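Local coordinates for aspartate aminotransferase (Plasmodium falciparum, PDB 3K7Y), which probably catalyses the pyridoxal-phosphate-dependent transfer of an amino group between L-aspartate and 2-oxoglutarate, giving oxaloacetate and L-glutamate, as a homodimer, at residues L163-L168 and I200-H205; Y254-G259 and V290-R295. All coordinates share one frame; numbering follows the deposited sequence.

Contact 1 (L163-L168 and I200-H205); sequences LFLNDL and IEIVLH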
ATOM      1  N   LEU A 163      37.256  -4.569  -9.851  1.00 71.07           N
ATOM      2  CA  LEU A 163      36.270  -5.076 -10.808  1.00 70.24           C
ATOM      3  C   LEU A 163      34.922  -4.347 -10.724  1.00 68.98           C
ATOM      4  O   LEU A 163      34.203  -4.256 -11.714  1.00 68.98           O
ATOM      5  CB  LEU A 163      36.069  -6.583 -10.624  1.00 70.12           C
ATOM      6  CG  LEU A 163      37.235  -7.509 -10.968  1.00 70.97           C
ATOM      7  CD1 LEU A 163      37.019  -8.865 -10.339  1.00 71.24           C
ATOM      8  CD2 LEU A 163      37.414  -7.652 -12.470  1.00 71.92           C
ATOM      9  N   PHE A 164      34.573  -3.840  -9.548  1.00 68.00           N
ATOM     10  CA  PHE A 164      33.349  -3.061  -9.408  1.00 67.35           C
ATOM     11  C   PHE A 164      33.361  -1.776 -10.274  1.00 67.91           C
ATOM     12  O   PHE A 164      32.394  -1.501 -10.999  1.00 67.19           O
ATOM     13  CB  PHE A 164      33.075  -2.772  -7.919  1.00 66.81           C
ATOM     14  CG  PHE A 164      32.051  -1.683  -7.666  1.00 65.89           C
ATOM     15  CD1 PHE A 164      30.828  -1.671  -8.335  1.00 66.25           C
ATOM     16  CD2 PHE A 164      32.302  -0.687  -6.731  1.00 65.43           C
ATOM     17  CE1 PHE A 164      29.878  -0.657  -8.094  1.00 66.54           C
ATOM     18  CE2 PHE A 164      31.359   0.325  -6.481  1.00 65.64           C
ATOM     19  CZ  PHE A 164      30.148   0.342  -7.164  1.00 65.40           C
ATOM     20  N   LEU A 165      34.451  -1.010 -10.205  1.00 69.21           N
ATOM     21  CA  LEU A 165      34.585   0.222 -10.993  1.00 70.25           C
ATOM     22  C   LEU A 165      34.853  -0.037 -12.464  1.00 71.93           C
ATOM     23  O   LEU A 165      34.527   0.794 -13.307  1.00 72.37           O
ATOM     24  CB  LEU A 165      35.674   1.125 -10.434  1.00 70.45           C
ATOM     25  CG  LEU A 165      35.520   1.579  -8.991  1.00 69.06           C
ATOM     26  CD1 LEU A 165      36.835   2.144  -8.515  1.00 69.75           C
ATOM     27  CD2 LEU A 165      34.446   2.601  -8.861  1.00 66.59           C
ATOM     28  N   ASN A 166      35.461  -1.179 -12.761  1.00 73.63           N
ATOM     29  CA  ASN A 166      35.604  -1.648 -14.131  1.00 76.02           C
ATOM     30  C   ASN A 166      34.291  -1.706 -14.893  1.00 76.46           C
ATOM     31  O   ASN A 166      34.153  -1.076 -15.945  1.00 77.48           O
ATOM     32  CB  ASN A 166      36.212  -3.035 -14.140  1.00 76.54           C
ATOM     33  CG  ASN A 166      37.600  -3.024 -14.621  1.00 79.51           C
ATOM     34  OD1 ASN A 166      38.301  -2.009 -14.509  1.00 81.53           O
ATOM     35  ND2 ASN A 166      38.033  -4.149 -15.180  1.00 82.57           N
ATOM     36  N   ASP A 167      33.347  -2.485 -14.358  1.00 76.22           N
ATOM     37  CA  ASP A 167      32.032  -2.653 -14.946  1.00 76.35           C
ATOM     38  C   ASP A 167      31.339  -1.316 -14.949  1.00 75.89           C
ATOM     39  O   ASP A 167      30.754  -0.912 -15.951  1.00 76.37           O
ATOM     40  CB  ASP A 167      31.205  -3.651 -14.141  1.00 75.91           C
ATOM     41  CG  ASP A 167      31.834  -5.029 -14.087  1.00 78.37           C
ATOM     42  OD1 ASP A 167      31.428  -5.801 -13.189  1.00 79.48           O
ATOM     43  OD2 ASP A 167      32.716  -5.344 -14.930  1.00 81.27           O
ATOM     44  N   LEU A 168      31.443  -0.612 -13.830  1.00 75.36           N
ATOM     45  CA  LEU A 168      30.917   0.733 -13.742  1.00 75.43           C
ATOM     46  C   LEU A 168      31.422   1.630 -14.874  1.00 77.03           C
ATOM     47  O   LEU A 168      30.815   2.661 -15.167  1.00 76.99           O
ATOM     48  CB  LEU A 168      31.256   1.337 -12.386  1.00 74.83           C
ATOM     49  CG  LEU A 168      30.216   2.312 -11.831  1.00 74.21           C
ATOM     50  CD1 LEU A 168      28.782   1.822 -12.057  1.00 71.64           C
ATOM     51  CD2 LEU A 168      30.463   2.523 -10.342  1.00 73.55           C
ATOM     52  N   ILE A 200      32.307   9.277  -8.135  1.00 73.41           N
ATOM     53  CA  ILE A 200      31.720  10.523  -8.560  1.00 74.44           C
ATOM     54  C   ILE A 200      32.251  10.835  -9.942  1.00 75.87           C
ATOM     55  O   ILE A 200      31.501  11.247 -10.818  1.00 75.96           O
ATOM     56  CB  ILE A 200      32.048  11.659  -7.583  1.00 75.44           C
ATOM     57  CG1 ILE A 200      31.697  11.248  -6.144  1.00 74.63           C
ATOM     58  CG2 ILE A 200      31.343  12.959  -7.993  1.00 75.99           C
ATOM     59  CD1 ILE A 200      30.204  11.168  -5.825  1.00 73.68           C
ATOM     60  N   GLU A 201      33.538  10.591 -10.156  1.00 77.42           N
ATOM     61  CA  GLU A 201      34.133  10.922 -11.447  1.00 79.56           C
ATOM     62  C   GLU A 201      33.620  10.041 -12.582  1.00 78.94           C
ATOM     63  O   GLU A 201      33.319  10.550 -13.667  1.00 79.77           O
ATOM     64  CB  GLU A 201      35.659  10.905 -11.404  1.00 80.83           C
ATOM     65  CG  GLU A 201      36.234  11.612 -12.617  1.00 84.50           C
ATOM     66  CD  GLU A 201      37.680  12.011 -12.451  1.00 88.57           C
ATOM     67  OE1 GLU A 201      38.090  12.989 -13.121  1.00 89.95           O
ATOM     68  OE2 GLU A 201      38.396  11.350 -11.656  1.00 89.80           O
ATOM     69  N   ILE A 202      33.530   8.734 -12.316  1.00 77.80           N
ATOM     70  CA  ILE A 202      32.978   7.752 -13.263  1.00 77.13           C
ATOM     71  C   ILE A 202      31.526   8.082 -13.597  1.00 76.37           C
ATOM     72  O   ILE A 202      31.140   8.146 -14.770  1.00 77.03           O
ATOM     73  CB  ILE A 202      33.023   6.300 -12.703  1.00 76.17           C
ATOM     74  CG1 ILE A 202      34.429   5.926 -12.213  1.00 76.55           C
ATOM     75  CG2 ILE A 202      32.491   5.290 -13.743  1.00 75.69           C
ATOM     76  CD1 ILE A 202      34.593   4.436 -11.897  1.00 75.70           C
ATOM     77  N   VAL A 203      30.732   8.288 -12.551  1.00 75.20           N
ATOM     78  CA  VAL A 203      29.313   8.599 -12.683  1.00 74.39           C
ATOM     79  C   VAL A 203      29.095   9.882 -13.475  1.00 75.61           C
ATOM     80  O   VAL A 203      28.127   9.979 -14.222  1.00 75.65           O
ATOM     81  CB  VAL A 203      28.624   8.692 -11.298  1.00 73.40           C
ATOM     82  CG1 VAL A 203      27.191   9.222 -11.415  1.00 72.80           C
ATOM     83  CG2 VAL A 203      28.633   7.343 -10.621  1.00 71.68           C
ATOM     84  N   LEU A 204      29.999  10.849 -13.320  1.00 76.84           N
ATOM     85  CA  LEU A 204      29.941  12.096 -14.088  1.00 78.44           C
ATOM     86  C   LEU A 204      30.282  11.914 -15.568  1.00 79.62           C
ATOM     87  O   LEU A 204      29.615  12.482 -16.436  1.00 80.31           O
ATOM     88  CB  LEU A 204      30.858  13.154 -13.481  1.00 79.53           C
ATOM     89  CG  LEU A 204      30.296  13.904 -12.280  1.00 79.04           C
ATOM     90  CD1 LEU A 204      31.430  14.521 -11.478  1.00 80.29           C
ATOM     91  CD2 LEU A 204      29.295  14.958 -12.716  1.00 79.61           C
ATOM     92  N   HIS A 205      31.323  11.135 -15.850  1.00 80.03           N
ATOM     93  CA  HIS A 205      31.718  10.876 -17.227  1.00 81.42           C
ATOM     94  C   HIS A 205      30.654  10.077 -17.965  1.00 80.36           C
ATOM     95  O   HIS A 205      30.304  10.416 -19.094  1.00 81.63           O
ATOM     96  CB  HIS A 205      33.081  10.175 -17.308  1.00 82.24           C
ATOM     97  CG  HIS A 205      33.651  10.123 -18.696  1.00 85.85           C
ATOM     98  ND1 HIS A 205      34.051   8.947 -19.296  1.00 87.28           N
ATOM     99  CD2 HIS A 205      33.878  11.104 -19.605  1.00 89.45           C
ATOM    100  CE1 HIS A 205      34.508   9.205 -20.510  1.00 89.48           C
ATOM    101  NE2 HIS A 205      34.411  10.507 -20.724  1.00 90.96           N
TER

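Contact 2 (Y254-G259 and V290-R295); sequences YGERAG and VIHTNR. With PLP (pyridoxal-5'-phosphate), chain B.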
ATOM      1  N   TYR A 254       8.104  -1.935  11.642  1.00 63.05           N
ATOM      2  CA  TYR A 254       8.065  -2.989  10.655  1.00 62.02           C
ATOM      3  C   TYR A 254       6.719  -3.020   9.921  1.00 61.59           C
ATOM      4  O   TYR A 254       6.628  -2.627   8.745  1.00 60.50           O
ATOM      5  CB  TYR A 254       8.446  -4.320  11.292  1.00 63.10           C
ATOM      6  CG  TYR A 254       9.885  -4.323  11.802  1.00 63.80           C
ATOM      7  CD1 TYR A 254      10.945  -4.665  10.961  1.00 63.47           C
ATOM      8  CD2 TYR A 254      10.186  -3.975  13.115  1.00 64.04           C
ATOM      9  CE1 TYR A 254      12.261  -4.663  11.422  1.00 62.92           C
ATOM     10  CE2 TYR A 254      11.485  -3.972  13.577  1.00 64.30           C
ATOM     11  CZ  TYR A 254      12.520  -4.319  12.733  1.00 63.88           C
ATOM     12  OH  TYR A 254      13.817  -4.314  13.206  1.00 65.07           O
ATOM     13  N   GLY A 255       5.670  -3.427  10.628  1.00 62.48           N
ATOM     14  CA  GLY A 255       4.345  -3.550  10.027  1.00 61.90           C
ATOM     15  C   GLY A 255       3.681  -2.254   9.609  1.00 61.21           C
ATOM     16  O   GLY A 255       2.697  -2.281   8.876  1.00 60.99           O
ATOM     17  N   GLU A 256       4.194  -1.120  10.075  1.00 61.08           N
ATOM     18  CA  GLU A 256       3.605   0.163   9.723  1.00 60.95           C
ATOM     19  C   GLU A 256       3.795   0.463   8.236  1.00 59.53           C
ATOM     20  O   GLU A 256       3.055   1.256   7.639  1.00 59.51           O
ATOM     21  CB  GLU A 256       4.223   1.261  10.579  1.00 61.89           C
ATOM     22  CG  GLU A 256       3.384   1.788  11.754  1.00 64.33           C
ATOM     23  CD  GLU A 256       2.180   0.927  12.128  1.00 66.21           C
ATOM     24  OE1 GLU A 256       1.187   0.896  11.360  1.00 66.73           O
ATOM     25  OE2 GLU A 256       2.213   0.323  13.219  1.00 66.84           O
ATOM     26  N   ARG A 257       4.788  -0.209   7.654  1.00 58.77           N
ATOM     27  CA  ARG A 257       5.218  -0.036   6.260  1.00 57.16           C
ATOM     28  C   ARG A 257       5.589   1.409   5.962  1.00 57.77           C
ATOM     29  O   ARG A 257       5.086   1.991   4.993  1.00 58.45           O
ATOM     30  CB  ARG A 257       4.169  -0.545   5.273  1.00 55.67           C
ATOM     31  CG  ARG A 257       3.474  -1.826   5.694  1.00 54.49           C
ATOM     32  CD  ARG A 257       4.432  -3.003   5.819  1.00 52.12           C
ATOM     33  NE  ARG A 257       5.120  -3.259   4.559  1.00 48.68           N
ATOM     34  CZ  ARG A 257       6.397  -2.970   4.314  1.00 46.39           C
ATOM     35  NH1 ARG A 257       7.180  -2.426   5.260  1.00 44.05           N
ATOM     36  NH2 ARG A 257       6.893  -3.240   3.113  1.00 42.39           N
ATOM     37  N   ALA A 258       6.464   1.996   6.785  1.00 58.44           N
ATOM     38  CA  ALA A 258       6.896   3.393   6.557  1.00 58.67           C
ATOM     39  C   ALA A 258       8.065   3.486   5.554  1.00 57.90           C
ATOM     40  O   ALA A 258       9.142   2.890   5.780  1.00 58.26           O
ATOM     41  CB  ALA A 258       7.253   4.080   7.872  1.00 59.61           C
ATOM     42  N   GLY A 259       7.842   4.200   4.446  1.00 56.86           N
ATOM     43  CA  GLY A 259       8.893   4.421   3.448  1.00 55.92           C
ATOM     44  C   GLY A 259       8.745   5.704   2.641  1.00 56.13           C
ATOM     45  O   GLY A 259       7.666   6.300   2.592  1.00 57.05           O
ATOM     46  N   VAL A 290      -0.967   5.717   3.756  1.00 57.80           N
ATOM     47  CA  VAL A 290      -1.518   5.664   5.121  1.00 58.88           C
ATOM     48  C   VAL A 290      -1.251   6.941   5.935  1.00 60.48           C
ATOM     49  O   VAL A 290      -0.103   7.393   6.089  1.00 60.08           O
ATOM     50  CB  VAL A 290      -1.036   4.399   5.875  1.00 58.13           C
ATOM     51  CG1 VAL A 290      -1.548   4.373   7.329  1.00 58.99           C
ATOM     52  CG2 VAL A 290      -1.494   3.168   5.123  1.00 56.47           C
ATOM     53  N   ILE A 291      -2.332   7.519   6.444  1.00 62.31           N
ATOM     54  CA  ILE A 291      -2.256   8.781   7.152  1.00 64.36           C
ATOM     55  C   ILE A 291      -1.667   8.588   8.557  1.00 65.35           C
ATOM     56  O   ILE A 291      -0.878   9.409   9.020  1.00 66.01           O
ATOM     57  CB  ILE A 291      -3.633   9.496   7.118  1.00 66.24           C
ATOM     58  CG1 ILE A 291      -3.473  11.027   7.116  1.00 67.28           C
ATOM     59  CG2 ILE A 291      -4.592   8.910   8.139  1.00 67.72           C
ATOM     60  CD1 ILE A 291      -4.079  11.743   8.268  1.00 68.36           C
ATOM     61  N   HIS A 292      -1.999   7.473   9.202  1.00 64.70           N
ATOM     62  CA  HIS A 292      -1.455   7.172  10.523  1.00 66.02           C
ATOM     63  C   HIS A 292       0.056   7.128  10.517  1.00 64.67           C
ATOM     64  O   HIS A 292       0.704   7.798  11.315  1.00 65.14           O
ATOM     65  CB  HIS A 292      -1.993   5.845  11.057  1.00 67.23           C
ATOM     66  CG  HIS A 292      -1.200   5.293  12.203  1.00 69.00           C
ATOM     67  ND1 HIS A 292      -1.405   5.684  13.510  1.00 70.91           N
ATOM     68  CD2 HIS A 292      -0.196   4.381  12.234  1.00 69.13           C
ATOM     69  CE1 HIS A 292      -0.577   5.026  14.298  1.00 71.31           C
ATOM     70  NE2 HIS A 292       0.170   4.232  13.549  1.00 70.48           N
ATOM     71  N   THR A 293       0.616   6.324   9.624  1.00 63.65           N
ATOM     72  CA  THR A 293       2.052   6.135   9.616  1.00 62.89           C
ATOM     73  C   THR A 293       2.721   7.425   9.176  1.00 62.34           C
ATOM     74  O   THR A 293       3.840   7.702   9.554  1.00 62.20           O
ATOM     75  CB  THR A 293       2.501   4.854   8.851  1.00 61.74           C
ATOM     76  OG1 THR A 293       2.254   4.996   7.454  1.00 62.40           O
ATOM     77  CG2 THR A 293       1.717   3.640   9.341  1.00 62.50           C
ATOM     78  N   ASN A 294       2.002   8.254   8.433  1.00 63.01           N
ATOM     79  CA  ASN A 294       2.508   9.580   8.116  1.00 63.52           C
ATOM     80  C   ASN A 294       2.648  10.416   9.363  1.00 65.23           C
ATOM     81  O   ASN A 294       3.708  10.965   9.625  1.00 65.01           O
ATOM     82  CB  ASN A 294       1.596  10.302   7.133  1.00 63.82           C
ATOM     83  CG  ASN A 294       2.056  11.717   6.852  1.00 63.46           C
ATOM     84  OD1 ASN A 294       2.145  12.545   7.760  1.00 64.03           O
ATOM     85  ND2 ASN A 294       2.347  12.006   5.584  1.00 62.22           N
ATOM     86  N   ARG A 295       1.561  10.515  10.119  1.00 67.76           N
ATOM     87  CA  ARG A 295       1.542  11.234  11.400  1.00 70.30           C
ATOM     88  C   ARG A 295       2.590  10.734  12.421  1.00 71.42           C
ATOM     89  O   ARG A 295       3.352  11.541  12.949  1.00 72.39           O
ATOM     90  CB  ARG A 295       0.132  11.226  12.003  1.00 71.70           C
ATOM     91  CG  ARG A 295      -0.903  12.011  11.180  1.00 71.80           C
ATOM     92  CD  ARG A 295      -2.347  11.736  11.621  1.00 71.81           C
ATOM     93  NE  ARG A 295      -3.267  12.754  11.111  1.00 71.52           N
ATOM     94  CZ  ARG A 295      -4.592  12.732  11.258  1.00 72.80           C
ATOM     95  NH1 ARG A 295      -5.189  11.736  11.896  1.00 73.36           N
ATOM     96  NH2 ARG A 295      -5.328  13.718  10.758  1.00 73.32           N
TER
HETATM   97  N1  PLP B 406      15.857  -2.724   0.515  1.00 59.51           N
HETATM   98  C2  PLP B 406      16.655  -3.524   1.292  1.00 57.07           C
HETATM   99  C2A PLP B 406      18.089  -3.641   0.938  1.00 55.74           C
HETATM  100  C3  PLP B 406      16.117  -4.189   2.384  1.00 58.25           C
HETATM  101  O3  PLP B 406      16.919  -4.975   3.173  1.00 58.49           O
HETATM  102  C4  PLP B 406      14.761  -4.052   2.680  1.00 59.75           C
HETATM  103  C4A PLP B 406      14.263  -4.673   3.949  1.00 62.37           C
HETATM  104  O4A PLP B 406      14.229  -3.990   4.982  1.00 65.22           O
HETATM  105  C5  PLP B 406      13.933  -3.227   1.893  1.00 60.08           C
HETATM  106  C6  PLP B 406      14.506  -2.573   0.800  1.00 60.52           C
HETATM  107  C5A PLP B 406      12.433  -3.021   2.121  1.00 59.02           C
HETATM  108  O4P PLP B 406      12.028  -2.672   3.434  1.00 57.43           O
HETATM  109  P   PLP B 406      10.456  -2.601   3.820  1.00 56.10           P
HETATM  110  O1P PLP B 406      10.213  -1.623   4.933  1.00 55.19           O
HETATM  111  O2P PLP B 406      10.021  -3.936   4.362  1.00 56.20           O
HETATM  112  O3P PLP B 406       9.695  -2.178   2.583  1.00 53.43           O

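Contact 1 (L163-L168 and I200-H205)
I202 of one helix reaches across to L165 and L168 of the other, and its two branches share the work. The end of the longer branch, CD1 of I202, lies 3.6 Å from CD2 of L165, and the same CD1 also sits 3.8 Å from CB of L165. The extended longer branch (chi2 -169°) places CD1 against the leucine, whose side chain it meets at about a right angle. The shorter branch serves L168: CG2 of I202 stands 4.2 Å from CG of L168. With chi1 at -52°, CG1 is anti to the carbonyl carbon and CG2 anti to the backbone N, which directs one branch to L165 and the other to L168, two leucines a helical turn apart. I202 alone provides about half of the 165 Å² buried here.

The two segments belong to helices 161-170 and 193-206 in the large domain of a class I aminotransferase, packed against its mixed sheet. Helix 193-206 is the crossover of a beta-alpha-beta unit joining the adjacent parallel strands 176-179 and 209-214.

A second kind of contact sets side chain against backbone. CG2 of I202 touches the carbonyl O of L168 at 3.4 Å, where the two segments come closest and the CA atoms of L168 and I202 are 7.3 Å apart. No hydrogen bond joins the segments. Helix 161-170 is also tied to strand 145-153: D167 OD1 accepts from the backbone N of N150, and F164 meets F151 edge-to-face. On the other helix, I200 and V203 pack against F234 of helix 229-235.

Contact 2 (Y254-G259 and V290-R295)
The methyl of T293 lies against the bent side chain of E256, and these two residues account for most of the 163 Å² buried. CG2 of T293 lies 3.2 Å from the carbonyl O of E256 and 3.4 Å from its carboxylate OE1, between the backbone and the end of one residue. With OG1 at chi1 68°, CG2 falls anti to the carbonyl carbon of T293, while the glutamate chain turns back at chi2 and brings CG within 3.5 Å of the same methyl. No hydrogen bond crosses between the segments.

H292 makes the smaller contribution. Its CD2 lies 3.8 Å from OE1 of E256, with the ring and carboxylate planes 75° apart. OE1 finds its hydrogen bond across the dimer, at the backbone N of H292 of the second subunit. E256 and H292 of each subunit thus pair with H292 and E256 of the other, and the two H292 rings stack at the subunit interface.

The next residue after E256, at the end of a type I turn from Y254, is R257, whose guanidinium faces the cofactor phosphate edge-on. NH1 bonds O1P of PLP at 3.2 Å and NH2 bonds O3P at 3.0 Å, both nearly straight. NH2 also bonds the carbonyl O of Y286 of the second subunit. S246, S248 and T107 also bond the cofactor; Y68 of the second subunit probably adds to the site, as in related enzymes. This bidentate arginine-phosphate interaction beside the dimer interface is typical of fold-type I aminotransferases.

In the fold
Followed from the N terminus, the chain passes strands 98-104, 124-128, 145-153 and 158-159 of the mixed sheet and then reaches contact 1. This closes a loop of 31 residues that contains strand 176-179 and ties two neighbouring helices together beside the sheet. The chain goes on through strands 209-214 and 241-246 before contact 2 opens. Its 30-residue loop leaves along strand 258-264 and returns by helix 268-283 to the start of helix 291-302. The two loops follow in series, neither nesting nor crossing. Their centres are 36 Å apart, on opposite sides of the chain's centre: contact 2 belongs to the cofactor and dimer side, contact 1 to a region remote from both.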